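Local structure of cyclic pyranopterin monophosphate synthase 2 (Mycobacterium tuberculosis, 4FDF) at residues R37-A41 with G119-L125; L60-A65 with D137-V142; L66-A72 with V130-L135; L90-D96 with A110-D116. The protein probably catalyses the conversion of 3',8-cyclo-7,8-dihydroguanosine triphosphate to cyclic pyranopterin monophosphate with release of diphosphate, a step of molybdenum cofactor biosynthesis. All blocks are in the same frame, centred on the assembly; numbering follows the deposited sequence.

Contact 1: residues R37-A41 with G119-L125; sequences RTAVA and GVEMEAL
Strand residues R37-A41 pass over the first turn of helix 121-125 with the two axes 7.1 Å apart and their chain directions 34° from parallel, A39 lying nearest E121 and A41 nearest A124. The strand alternates, so R37, A39 and A41 direct their side chains at the helix while T38 and V40 turn away. The methyl of A39 sits over the peptide joining V120 to E121: A39 CB is 3.7 Å from E121 N and equally close to V120 CG2. That valine branch is flanked by both the backbone N and the carbonyl carbon, which turns it to the strand, while CG1 turns to S114. One helical turn after V120, A124 CB meets A41 CB at 3.7 Å, and L125 sends CD2 to within 3.8 Å of the same A41 methyl. At the other end R37, extended from CG to NE, lies alongside G119; R37 NH1 comes within 3.2 Å of G119 N, but both are donors and the approach is oblique, so this is packing, while R37 NE bonds weakly to D116 O of strand 105-116. V120, the N-cap residue, gives its N-H to a water at 3.0 Å, which bonds weakly to T38 O. The join is therefore almost wholly apolar, small methyls letting the sheet approach the helix that carries M122 and E123, predicted substrate-binding residues.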
loop_
_atom_site.group_PDB
_atom_site.type_symbol
_atom_site.label_atom_id
_atom_site.label_comp_id
_atom_site.label_asym_id
_atom_site.label_seq_id
_atom_site.Cartn_x
_atom_site.Cartn_y
_atom_site.Cartn_z
ATOM N N ARG B 37 -18.142 -12.990 -12.922
ATOM C CA ARG B 37 -18.646 -11.651 -13.250
ATOM C C ARG B 37 -17.742 -10.841 -14.174
ATOM O O ARG B 37 -16.514 -10.994 -14.176
ATOM C CB ARG B 37 -18.896 -10.844 -11.977
ATOM C CG ARG B 37 -19.765 -11.564 -10.980
ATOM C CD ARG B 37 -20.204 -10.676 -9.855
ATOM N NE ARG B 37 -20.850 -11.476 -8.816
ATOM C CZ ARG B 37 -21.902 -11.083 -8.103
ATOM N NH1 ARG B 37 -22.449 -9.887 -8.302
ATOM N NH2 ARG B 37 -22.410 -11.895 -7.188
ATOM N N THR B 38 -18.370 -9.971 -14.959
ATOM C CA THR B 38 -17.641 -9.008 -15.767
ATOM C C THR B 38 -18.288 -7.623 -15.725
ATOM O O THR B 38 -19.523 -7.483 -15.768
ATOM C CB THR B 38 -17.392 -9.509 -17.219
ATOM O OG1 THR B 38 -16.971 -8.410 -18.046
ATOM C CG2 THR B 38 -18.636 -10.128 -17.806
ATOM N N ALA B 39 -17.443 -6.600 -15.615
ATOM C CA ALA B 39 -17.918 -5.224 -15.667
ATOM C C ALA B 39 -17.089 -4.408 -16.634
ATOM O O ALA B 39 -15.883 -4.613 -16.762
ATOM C CB ALA B 39 -17.907 -4.593 -14.288
ATOM N N VAL B 40 -17.755 -3.478 -17.310
ATOM C CA VAL B 40 -17.119 -2.571 -18.247
ATOM C C VAL B 40 -17.483 -1.127 -17.892
ATOM O O VAL B 40 -18.665 -0.778 -17.712
ATOM C CB VAL B 40 -17.529 -2.879 -19.729
ATOM C CG1 VAL B 40 -16.741 -1.998 -20.716
ATOM C CG2 VAL B 40 -17.322 -4.354 -20.060
ATOM N N ALA B 41 -16.458 -0.292 -17.807
ATOM C CA ALA B 41 -16.636 1.125 -17.540
ATOM C C ALA B 41 -15.900 1.921 -18.612
ATOM O O ALA B 41 -14.965 1.410 -19.222
ATOM C CB ALA B 41 -16.098 1.468 -16.159
ATOM N N GLY B 119 -20.408 -7.589 -7.521
ATOM C CA GLY B 119 -20.026 -7.020 -8.818
ATOM C C GLY B 119 -18.685 -6.306 -8.790
ATOM O O GLY B 119 -18.229 -5.881 -7.725
ATOM N N VAL B 120 -18.066 -6.176 -9.967
ATOM C CA VAL B 120 -16.726 -5.589 -10.103
ATOM C C VAL B 120 -16.698 -4.242 -10.846
ATOM O O VAL B 120 -15.670 -3.857 -11.423
ATOM C CB VAL B 120 -15.699 -6.594 -10.738
ATOM C CG1 VAL B 120 -15.480 -7.779 -9.814
ATOM C CG2 VAL B 120 -16.136 -7.065 -12.136
ATOM N N GLU B 121 -17.819 -3.521 -10.798
ATOM C CA GLU B 121 -17.921 -2.225 -11.459
ATOM C C GLU B 121 -17.041 -1.146 -10.817
ATOM O O GLU B 121 -16.604 -0.227 -11.504
ATOM C CB GLU B 121 -19.379 -1.769 -11.606
ATOM C CG GLU B 121 -20.120 -1.440 -10.308
ATOM C CD GLU B 121 -20.843 -2.627 -9.683
ATOM O OE1 GLU B 121 -21.861 -2.393 -9.002
ATOM O OE2 GLU B 121 -20.398 -3.782 -9.844
ATOM N N MET B 122 -16.756 -1.268 -9.523
ATOM C CA MET B 122 -15.896 -0.291 -8.852
ATOM C C MET B 122 -14.461 -0.316 -9.357
ATOM O O MET B 122 -13.848 0.742 -9.587
ATOM C CB MET B 122 -15.934 -0.449 -7.324
ATOM C CG MET B 122 -17.246 0.025 -6.661
ATOM S SD MET B 122 -17.909 1.615 -7.258
ATOM C CE MET B 122 -16.470 2.696 -7.149
ATOM N N GLU B 123 -13.927 -1.517 -9.529
ATOM C CA GLU B 123 -12.577 -1.678 -10.045
ATOM C C GLU B 123 -12.479 -1.206 -11.490
ATOM O O GLU B 123 -11.494 -0.564 -11.857
ATOM C CB GLU B 123 -12.047 -3.115 -9.879
ATOM C CG GLU B 123 -13.078 -4.179 -9.517
ATOM C CD GLU B 123 -13.604 -4.095 -8.083
ATOM O OE1 GLU B 123 -12.796 -4.082 -7.126
ATOM O OE2 GLU B 123 -14.837 -4.058 -7.919
ATOM N N ALA B 124 -13.498 -1.509 -12.297
ATOM C CA ALA B 124 -13.557 -0.994 -13.657
ATOM C C ALA B 124 -13.527 0.541 -13.687
ATOM O O ALA B 124 -12.766 1.132 -14.466
ATOM C CB ALA B 124 -14.789 -1.529 -14.396
ATOM N N LEU B 125 -14.343 1.175 -12.845
ATOM C CA LEU B 125 -14.379 2.643 -12.741
ATOM C C LEU B 125 -13.061 3.243 -12.223
ATOM O O LEU B 125 -12.618 4.295 -12.697
ATOM C CB LEU B 125 -15.531 3.082 -11.836
ATOM C CG LEU B 125 -16.946 2.883 -12.367
ATOM C CD1 LEU B 125 -17.935 2.942 -11.204
ATOM C CD2 LEU B 125 -17.308 3.901 -13.448
HETATM O O HOH W 1 -19.725 -7.091 -12.336
#

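Contact 2: residues L60-A65 with D137-V142; sequences LPKGDA and DMIKAV
A salt-bridge network of K62, D137 and K140 ties the loop that precedes helix 65-83 to the C-terminal end of helix 121-139, beside a second subunit whose L86 packs on K62 and M138. D137 also packs on M122 of that subunit, a predicted substrate-binding residue there. K62 crosses D137 at about a right angle, and D137 holds the ammonium group twice, through its backbone and its carboxylate: K62 NZ gives a bond to the backbone D137 O at 3.0 Å, approaching 43° out of the carbonyl plane, and weaker ones to both carboxylate oxygens, the contact to D137 OD2 being 3.1 Å. From within the same segment, K140 NZ reaches D137 OD1 at 2.8 Å, coming from above the carboxylate plane. Two ammonium groups thus share one carboxylate and stand only 3.3 Å apart, K62 NZ to K140 NZ, a proximity that the acid between them probably offsets. The stem of K62 is used as well, since M138 lies across it, its chain bent at chi2 and chi3 to bring the terminal methyl against CB, CG, CD and CE. M138 CB, nearer the backbone, packs on A65, the first residue of helix 65-83. Earlier in the loop the side chains meet through apolar groups: L60 and I139 lie side by side, pointing the same way, and L60 CD1 meets I139 CG2 at 4.1 Å.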
loop_
_atom_site.group_PDB
_atom_site.type_symbol
_atom_site.label_atom_id
_atom_site.label_comp_id
_atom_site.label_asym_id
_atom_site.label_seq_id
_atom_site.Cartn_x
_atom_site.Cartn_y
_atom_site.Cartn_z
ATOM N N LEU B 60 5.508 13.086 -27.055
ATOM C CA LEU B 60 5.254 13.669 -25.733
ATOM C C LEU B 60 6.534 13.732 -24.912
ATOM O O LEU B 60 7.315 12.771 -24.910
ATOM C CB LEU B 60 4.211 12.865 -24.958
ATOM C CG LEU B 60 2.762 12.958 -25.408
ATOM C CD1 LEU B 60 1.930 11.950 -24.620
ATOM C CD2 LEU B 60 2.236 14.379 -25.222
ATOM N N PRO B 61 6.752 14.853 -24.201
ATOM C CA PRO B 61 7.964 14.984 -23.394
ATOM C C PRO B 61 8.141 13.839 -22.391
ATOM O O PRO B 61 9.248 13.321 -22.228
ATOM C CB PRO B 61 7.757 16.319 -22.667
ATOM C CG PRO B 61 6.865 17.096 -23.580
ATOM C CD PRO B 61 5.925 16.073 -24.154
ATOM N N LYS B 62 7.056 13.424 -21.753
ATOM C CA LYS B 62 7.164 12.486 -20.643
ATOM C C LYS B 62 7.222 11.016 -21.093
ATOM O O LYS B 62 7.582 10.139 -20.313
ATOM C CB LYS B 62 6.029 12.735 -19.652
ATOM C CG LYS B 62 6.501 13.002 -18.239
ATOM C CD LYS B 62 5.533 13.930 -17.538
ATOM C CE LYS B 62 5.356 13.560 -16.080
ATOM N NZ LYS B 62 4.322 14.433 -15.460
ATOM N N GLY B 63 6.881 10.763 -22.354
ATOM C CA GLY B 63 7.002 9.429 -22.936
ATOM C C GLY B 63 5.689 8.874 -23.453
ATOM O O GLY B 63 4.790 9.631 -23.824
ATOM N N ASP B 64 5.588 7.546 -23.483
ATOM C CA ASP B 64 4.418 6.844 -24.007
ATOM C C ASP B 64 3.247 6.941 -23.025
ATOM O O ASP B 64 3.146 6.142 -22.087
ATOM C CB ASP B 64 4.777 5.377 -24.300
ATOM C CG ASP B 64 3.672 4.627 -25.061
ATOM O OD1 ASP B 64 2.504 5.078 -25.072
ATOM O OD2 ASP B 64 3.979 3.572 -25.653
ATOM N N ALA B 65 2.378 7.929 -23.244
ATOM C CA ALA B 65 1.192 8.131 -22.411
ATOM C C ALA B 65 0.291 6.898 -22.327
ATOM O O ALA B 65 -0.144 6.530 -21.236
ATOM C CB ALA B 65 0.387 9.315 -22.901
ATOM N N ASP B 137 -1.500 13.376 -16.472
ATOM C CA ASP B 137 -0.142 13.613 -16.011
ATOM C C ASP B 137 0.854 13.653 -17.183
ATOM O O ASP B 137 1.823 14.398 -17.148
ATOM C CB ASP B 137 0.297 12.558 -14.993
ATOM C CG ASP B 137 1.658 12.876 -14.385
ATOM O OD1 ASP B 137 1.796 13.953 -13.767
ATOM O OD2 ASP B 137 2.602 12.076 -14.562
ATOM N N MET B 138 0.606 12.846 -18.209
ATOM C CA MET B 138 1.508 12.752 -19.340
ATOM C C MET B 138 1.361 13.935 -20.297
ATOM O O MET B 138 2.292 14.247 -21.042
ATOM C CB MET B 138 1.290 11.435 -20.103
ATOM C CG MET B 138 1.425 10.165 -19.270
ATOM S SD MET B 138 3.110 9.687 -18.837
ATOM C CE MET B 138 3.432 10.828 -17.527
ATOM N N ILE B 139 0.196 14.580 -20.285
ATOM C CA ILE B 139 -0.105 15.603 -21.288
ATOM C C ILE B 139 -0.250 17.020 -20.725
ATOM O O ILE B 139 -0.331 17.975 -21.495
ATOM C CB ILE B 139 -1.343 15.222 -22.185
ATOM C CG1 ILE B 139 -2.670 15.371 -21.429
ATOM C CG2 ILE B 139 -1.204 13.814 -22.760
ATOM C CD1 ILE B 139 -3.405 16.649 -21.749
ATOM N N LYS B 140 -0.275 17.157 -19.400
ATOM C CA LYS B 140 -0.600 18.451 -18.777
ATOM C C LYS B 140 0.368 19.598 -19.116
ATOM O O LYS B 140 0.020 20.763 -18.956
ATOM C CB LYS B 140 -0.786 18.322 -17.258
ATOM C CG LYS B 140 0.460 17.902 -16.466
ATOM C CD LYS B 140 0.143 17.854 -14.988
ATOM C CE LYS B 140 1.397 17.877 -14.148
ATOM N NZ LYS B 140 2.178 16.638 -14.273
ATOM N N ALA B 141 1.566 19.262 -19.579
ATOM C CA ALA B 141 2.562 20.268 -19.957
ATOM C C ALA B 141 2.289 20.875 -21.344
ATOM O O ALA B 141 2.682 22.012 -21.614
ATOM C CB ALA B 141 3.975 19.685 -19.885
ATOM N N VAL B 142 1.623 20.106 -22.209
ATOM C CA VAL B 142 1.189 20.574 -23.528
ATOM C C VAL B 142 -0.224 21.162 -23.472
ATOM O O VAL B 142 -0.508 22.167 -24.123
ATOM C CB VAL B 142 1.235 19.436 -24.586
ATOM C CG1 VAL B 142 0.871 19.956 -25.971
ATOM C CG2 VAL B 142 2.600 18.769 -24.611
#

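Contact 3: residues L66-A72 with V130-L135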
loop_
_atom_site.group_PDB
_atom_site.type_symbol
_atom_site.label_atom_id
_atom_site.label_comp_id
_atom_site.label_asym_id
_atom_site.label_seq_id
_atom_site.Cartn_x
_atom_site.Cartn_y
_atom_site.Cartn_z
ATOM N N LEU B 66 0.010 6.271 -23.472
ATOM C CA LEU B 66 -0.959 5.171 -23.523
ATOM C C LEU B 66 -0.501 3.946 -22.719
ATOM O O LEU B 66 -1.250 3.423 -21.892
ATOM C CB LEU B 66 -1.305 4.778 -24.968
ATOM C CG LEU B 66 -1.944 5.778 -25.962
ATOM C CD1 LEU B 66 -2.514 5.042 -27.199
ATOM C CD2 LEU B 66 -3.022 6.659 -25.349
ATOM N N ALA B 67 0.728 3.505 -22.961
ATOM C CA ALA B 67 1.298 2.376 -22.236
ATOM C C ALA B 67 1.374 2.664 -20.749
ATOM O O ALA B 67 1.028 1.809 -19.940
ATOM C CB ALA B 67 2.691 2.009 -22.787
ATOM N N THR B 68 1.800 3.874 -20.391
ATOM C CA THR B 68 1.934 4.242 -18.986
ATOM C C THR B 68 0.564 4.214 -18.290
ATOM O O THR B 68 0.434 3.683 -17.187
ATOM C CB THR B 68 2.662 5.606 -18.808
ATOM O OG1 THR B 68 3.976 5.513 -19.373
ATOM C CG2 THR B 68 2.802 5.995 -17.331
ATOM N N ALA B 69 -0.450 4.754 -18.958
ATOM C CA ALA B 69 -1.780 4.854 -18.370
ATOM C C ALA B 69 -2.483 3.507 -18.298
ATOM O O ALA B 69 -3.216 3.244 -17.352
ATOM C CB ALA B 69 -2.622 5.874 -19.124
ATOM N N ARG B 70 -2.251 2.656 -19.291
ATOM C CA ARG B 70 -2.771 1.295 -19.252
ATOM C C ARG B 70 -2.269 0.565 -18.010
ATOM O O ARG B 70 -3.070 -0.037 -17.282
ATOM C CB ARG B 70 -2.417 0.525 -20.535
ATOM C CG ARG B 70 -2.774 -0.949 -20.520
ATOM C CD ARG B 70 -3.190 -1.462 -21.911
ATOM N NE ARG B 70 -2.455 -0.814 -22.990
ATOM C CZ ARG B 70 -2.978 -0.446 -24.154
ATOM N NH1 ARG B 70 -4.261 -0.660 -24.422
ATOM N NH2 ARG B 70 -2.208 0.144 -25.055
ATOM N N VAL B 71 -0.959 0.639 -17.769
ATOM C CA VAL B 71 -0.339 -0.018 -16.610
ATOM C C VAL B 71 -0.849 0.577 -15.302
ATOM O O VAL B 71 -1.120 -0.157 -14.347
ATOM C CB VAL B 71 1.231 0.025 -16.646
ATOM C CG1 VAL B 71 1.818 -0.614 -15.387
ATOM C CG2 VAL B 71 1.772 -0.708 -17.870
ATOM N N ALA B 72 -0.996 1.899 -15.256
ATOM C CA ALA B 72 -1.535 2.559 -14.053
ATOM C C ALA B 72 -2.994 2.150 -13.761
ATOM O O ALA B 72 -3.372 1.927 -12.591
ATOM C CB ALA B 72 -1.402 4.081 -14.165
ATOM N N VAL B 130 -8.010 6.061 -12.862
ATOM C CA VAL B 130 -6.567 6.254 -12.687
ATOM C C VAL B 130 -5.831 6.347 -14.033
ATOM O O VAL B 130 -4.839 7.074 -14.154
ATOM C CB VAL B 130 -5.941 5.212 -11.715
ATOM C CG1 VAL B 130 -4.415 5.331 -11.678
ATOM C CG2 VAL B 130 -6.513 5.412 -10.286
ATOM N N ALA B 131 -6.328 5.639 -15.043
ATOM C CA ALA B 131 -5.777 5.736 -16.401
ATOM C C ALA B 131 -5.942 7.142 -16.975
ATOM O O ALA B 131 -5.049 7.633 -17.667
ATOM C CB ALA B 131 -6.426 4.700 -17.324
ATOM N N ALA B 132 -7.084 7.774 -16.693
ATOM C CA ALA B 132 -7.361 9.150 -17.120
ATOM C C ALA B 132 -6.454 10.136 -16.403
ATOM O O ALA B 132 -5.870 11.015 -17.029
ATOM C CB ALA B 132 -8.824 9.511 -16.856
ATOM N N LEU B 133 -6.334 9.986 -15.087
ATOM C CA LEU B 133 -5.408 10.808 -14.316
ATOM C C LEU B 133 -3.974 10.681 -14.829
ATOM O O LEU B 133 -3.233 11.662 -14.871
ATOM C CB LEU B 133 -5.454 10.449 -12.821
ATOM C CG LEU B 133 -6.703 10.853 -12.017
ATOM C CD1 LEU B 133 -6.779 10.090 -10.693
ATOM C CD2 LEU B 133 -6.721 12.349 -11.765
ATOM N N THR B 134 -3.592 9.463 -15.207
ATOM C CA THR B 134 -2.255 9.201 -15.700
ATOM C C THR B 134 -2.064 9.792 -17.095
ATOM O O THR B 134 -1.001 10.344 -17.389
ATOM C CB THR B 134 -1.939 7.701 -15.678
ATOM O OG1 THR B 134 -1.988 7.247 -14.320
ATOM C CG2 THR B 134 -0.554 7.428 -16.255
ATOM N N LEU B 135 -3.088 9.691 -17.942
ATOM C CA LEU B 135 -3.032 10.376 -19.223
ATOM C C LEU B 135 -2.797 11.863 -19.000
ATOM O O LEU B 135 -1.890 12.448 -19.595
ATOM C CB LEU B 135 -4.306 10.175 -20.039
ATOM C CG LEU B 135 -4.485 8.817 -20.705
ATOM C CD1 LEU B 135 -5.750 8.869 -21.536
ATOM C CD2 LEU B 135 -3.265 8.408 -21.563
#
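T134 faces helix residues 66-72 with its whole side chain. T134 CB lies 3.9 Å from A69 CA, and there the chain forks. The methyl branch, CG2 anti to the backbone N, settles against the A69 backbone, with T134 CG2 to A69 CA 3.5 Å, and also touches T68 CG2, the two threonine side chains crossing at about a right angle. The hydroxyl branch, set beside the backbone N by a chi1 of -62°, turns back on its own helix: T134 OG1 bonds to V130 O at 2.9 Å, meeting that carbonyl from the face opposite to the one used by T134 N, while pressing on A72 CB at 3.2 Å. This is near-antiparallel helix packing, with axes 7.8 Å apart and chain directions 149° apart, in the helical layer that covers one face of the antiparallel sheet of this ferredoxin-like fold. Such closeness depends on alanines, A69 and A131 having CA atoms 4.5 Å apart. The A69 methyl, CB, lies 3.3 Å from A131 O, and the A131 methyl in return meets A69 O. Toward the sheet, L135 CD2 reaches A69 CB at 3.6 Å and then L66 CD2, where F99 of strand 92-101 touches all three residues.

Contact 4: residues L90-D96 with A110-D116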
loop_
_atom_site.group_PDB
_atom_site.type_symbol
_atom_site.label_atom_id
_atom_site.label_comp_id
_atom_site.label_asym_id
_atom_site.label_seq_id
_atom_site.Cartn_x
_atom_site.Cartn_y
_atom_site.Cartn_z
ATOM N N LEU B 90 -11.706 -8.035 -3.633
ATOM C CA LEU B 90 -12.189 -8.987 -4.639
ATOM C C LEU B 90 -11.058 -9.605 -5.460
ATOM O O LEU B 90 -10.080 -8.933 -5.789
ATOM C CB LEU B 90 -13.231 -8.328 -5.559
ATOM C CG LEU B 90 -14.535 -7.818 -4.908
ATOM C CD1 LEU B 90 -15.431 -7.091 -5.904
ATOM C CD2 LEU B 90 -15.301 -8.952 -4.226
ATOM N N ALA B 91 -11.191 -10.892 -5.769
ATOM C CA ALA B 91 -10.184 -11.590 -6.550
ATOM C C ALA B 91 -10.441 -11.339 -8.021
ATOM O O ALA B 91 -11.418 -11.823 -8.576
ATOM C CB ALA B 91 -10.201 -13.090 -6.245
ATOM N N LEU B 92 -9.573 -10.550 -8.643
ATOM C CA LEU B 92 -9.750 -10.217 -10.046
ATOM C C LEU B 92 -9.046 -11.262 -10.892
ATOM O O LEU B 92 -7.875 -11.573 -10.660
ATOM C CB LEU B 92 -9.237 -8.798 -10.355
ATOM C CG LEU B 92 -9.714 -7.659 -9.434
ATOM C CD1 LEU B 92 -9.186 -6.307 -9.922
ATOM C CD2 LEU B 92 -11.239 -7.617 -9.304
ATOM N N THR B 93 -9.778 -11.818 -11.854
ATOM C CA THR B 93 -9.227 -12.817 -12.768
ATOM C C THR B 93 -8.733 -12.239 -14.090
ATOM O O THR B 93 -8.055 -12.930 -14.858
ATOM C CB THR B 93 -10.204 -13.999 -13.018
ATOM O OG1 THR B 93 -11.552 -13.521 -13.143
ATOM C CG2 THR B 93 -10.128 -15.021 -11.869
ATOM N N GLY B 94 -9.052 -10.974 -14.353
ATOM C CA GLY B 94 -8.566 -10.306 -15.564
ATOM C C GLY B 94 -8.948 -8.839 -15.640
ATOM O O GLY B 94 -10.017 -8.449 -15.161
ATOM N N VAL B 95 -8.059 -8.040 -16.235
ATOM C CA VAL B 95 -8.217 -6.588 -16.357
ATOM C C VAL B 95 -7.651 -6.104 -17.687
ATOM O O VAL B 95 -6.462 -6.277 -17.957
ATOM C CB VAL B 95 -7.472 -5.793 -15.231
ATOM C CG1 VAL B 95 -7.811 -4.298 -15.319
ATOM C CG2 VAL B 95 -7.795 -6.334 -13.832
ATOM N N ASP B 96 -8.503 -5.496 -18.507
ATOM C CA ASP B 96 -8.057 -4.842 -19.734
ATOM C C ASP B 96 -8.366 -3.354 -19.705
ATOM O O ASP B 96 -9.408 -2.930 -19.183
ATOM C CB ASP B 96 -8.696 -5.487 -20.961
ATOM C CG ASP B 96 -8.136 -6.859 -21.245
ATOM O OD1 ASP B 96 -8.764 -7.850 -20.832
ATOM O OD2 ASP B 96 -7.056 -6.953 -21.865
ATOM N N ALA B 110 -12.333 0.193 -19.559
ATOM C CA ALA B 110 -11.791 -0.861 -18.717
ATOM C C ALA B 110 -12.755 -2.038 -18.597
ATOM O O ALA B 110 -13.947 -1.858 -18.352
ATOM C CB ALA B 110 -11.407 -0.324 -17.342
ATOM N N THR B 111 -12.219 -3.238 -18.799
ATOM C CA THR B 111 -12.979 -4.483 -18.691
ATOM C C THR B 111 -12.365 -5.294 -17.561
ATOM O O THR B 111 -11.157 -5.556 -17.562
ATOM C CB THR B 111 -12.957 -5.272 -20.031
ATOM O OG1 THR B 111 -13.639 -4.509 -21.030
ATOM C CG2 THR B 111 -13.639 -6.631 -19.899
ATOM N N VAL B 112 -13.192 -5.641 -16.577
ATOM C CA VAL B 112 -12.736 -6.353 -15.386
ATOM C C VAL B 112 -13.517 -7.650 -15.269
ATOM O O VAL B 112 -14.739 -7.669 -15.450
ATOM C CB VAL B 112 -12.909 -5.509 -14.082
ATOM C CG1 VAL B 112 -12.474 -6.314 -12.842
ATOM C CG2 VAL B 112 -12.094 -4.218 -14.148
ATOM N N ARG B 113 -12.806 -8.734 -14.985
ATOM C CA ARG B 113 -13.434 -10.033 -14.753
ATOM C C ARG B 113 -13.046 -10.581 -13.383
ATOM O O ARG B 113 -11.910 -10.379 -12.905
ATOM C CB ARG B 113 -13.093 -11.022 -15.881
ATOM C CG ARG B 113 -13.759 -10.680 -17.232
ATOM C CD ARG B 113 -13.051 -11.303 -18.449
ATOM N NE ARG B 113 -11.618 -10.992 -18.484
ATOM C CZ ARG B 113 -11.028 -10.118 -19.304
ATOM N NH1 ARG B 113 -11.726 -9.439 -20.216
ATOM N NH2 ARG B 113 -9.716 -9.933 -19.216
ATOM N N SER B 114 -14.007 -11.253 -12.748
ATOM C CA SER B 114 -13.822 -11.830 -11.420
ATOM C C SER B 114 -14.806 -12.959 -11.113
ATOM O O SER B 114 -15.968 -12.930 -11.533
ATOM C CB SER B 114 -13.961 -10.754 -10.346
ATOM O OG SER B 114 -13.861 -11.323 -9.053
ATOM N N THR B 115 -14.324 -13.945 -10.362
ATOM C CA THR B 115 -15.177 -14.979 -9.801
ATOM C C THR B 115 -15.323 -14.683 -8.320
ATOM O O THR B 115 -14.446 -15.049 -7.531
ATOM C CB THR B 115 -14.555 -16.374 -9.988
ATOM O OG1 THR B 115 -14.189 -16.547 -11.360
ATOM C CG2 THR B 115 -15.544 -17.473 -9.569
ATOM N N ASP B 116 -16.402 -13.997 -7.945
ATOM C CA ASP B 116 -16.609 -13.598 -6.546
ATOM C C ASP B 116 -18.066 -13.302 -6.165
ATOM O O ASP B 116 -18.995 -13.568 -6.935
ATOM C CB ASP B 116 -15.701 -12.410 -6.180
ATOM C CG ASP B 116 -15.058 -12.563 -4.802
ATOM O OD1 ASP B 116 -15.789 -12.746 -3.803
ATOM O OD2 ASP B 116 -13.813 -12.493 -4.718
#
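Residues 94-96 run antiparallel to strand 110-116, the axes 4.7 Å apart and 176° between directions. G94 with R113 and D96 with T111 are hydrogen-bonded pairs, with V95 and V112 a non-hydrogen-bonded pair between them; D96 N gives a nearly straight bond, 170° at the hydrogen, to T111 O at 2.8 Å. The register slips at R113, where R113 O takes both T93 N at 2.8 Å and G94 N at 3.3 Å from the same face of its plane. On the face of D96 and T111, R113 bends at chi3 to bring its guanidinium past G94, and R113 NH2 meets D96 OD1 at 2.8 Å, in the guanidinium plane, although the carboxylate is turned 59° from it. D28 of a neighbouring subunit takes R113 NE, giving the arginine a second acid. On the face of V95 and V112 the contact is between apolar groups, L92 CD2 touching V112 CG1 at 4.0 Å. Toward the L90 and D116 end, D116 OD2 appears to accept from A91 N at 3.2 Å, met on its anti side, a tentative bond because A91 adopts two conformations. Two residues facing one make this a classic beta bulge, set in the hairpin of strands 92-101 and 105-116.

Contacts 1, 2 and 3 all draw on helix 121-139, taken in turn at its start, its C-terminal end and its middle, whereas contact 4 lies in the sheet. Contacts 1 and 3 are buried and mainly apolar, relying on alanine methyls where strand or helix comes close; contacts 2 and 4 are only partly buried and carry the salt bridges. Contact 4 joins contact 1 directly, its strand 105-116 lying next to strand 35-46, with centres about 7 Å apart. Contact 2 continues into contact 3, M138 SD packing on T68 CG2 at 4.0 Å. Contacts 1 and 2 stand at opposite sides of the chain's centre, about 28 Å between centres, yet both touch the second subunit.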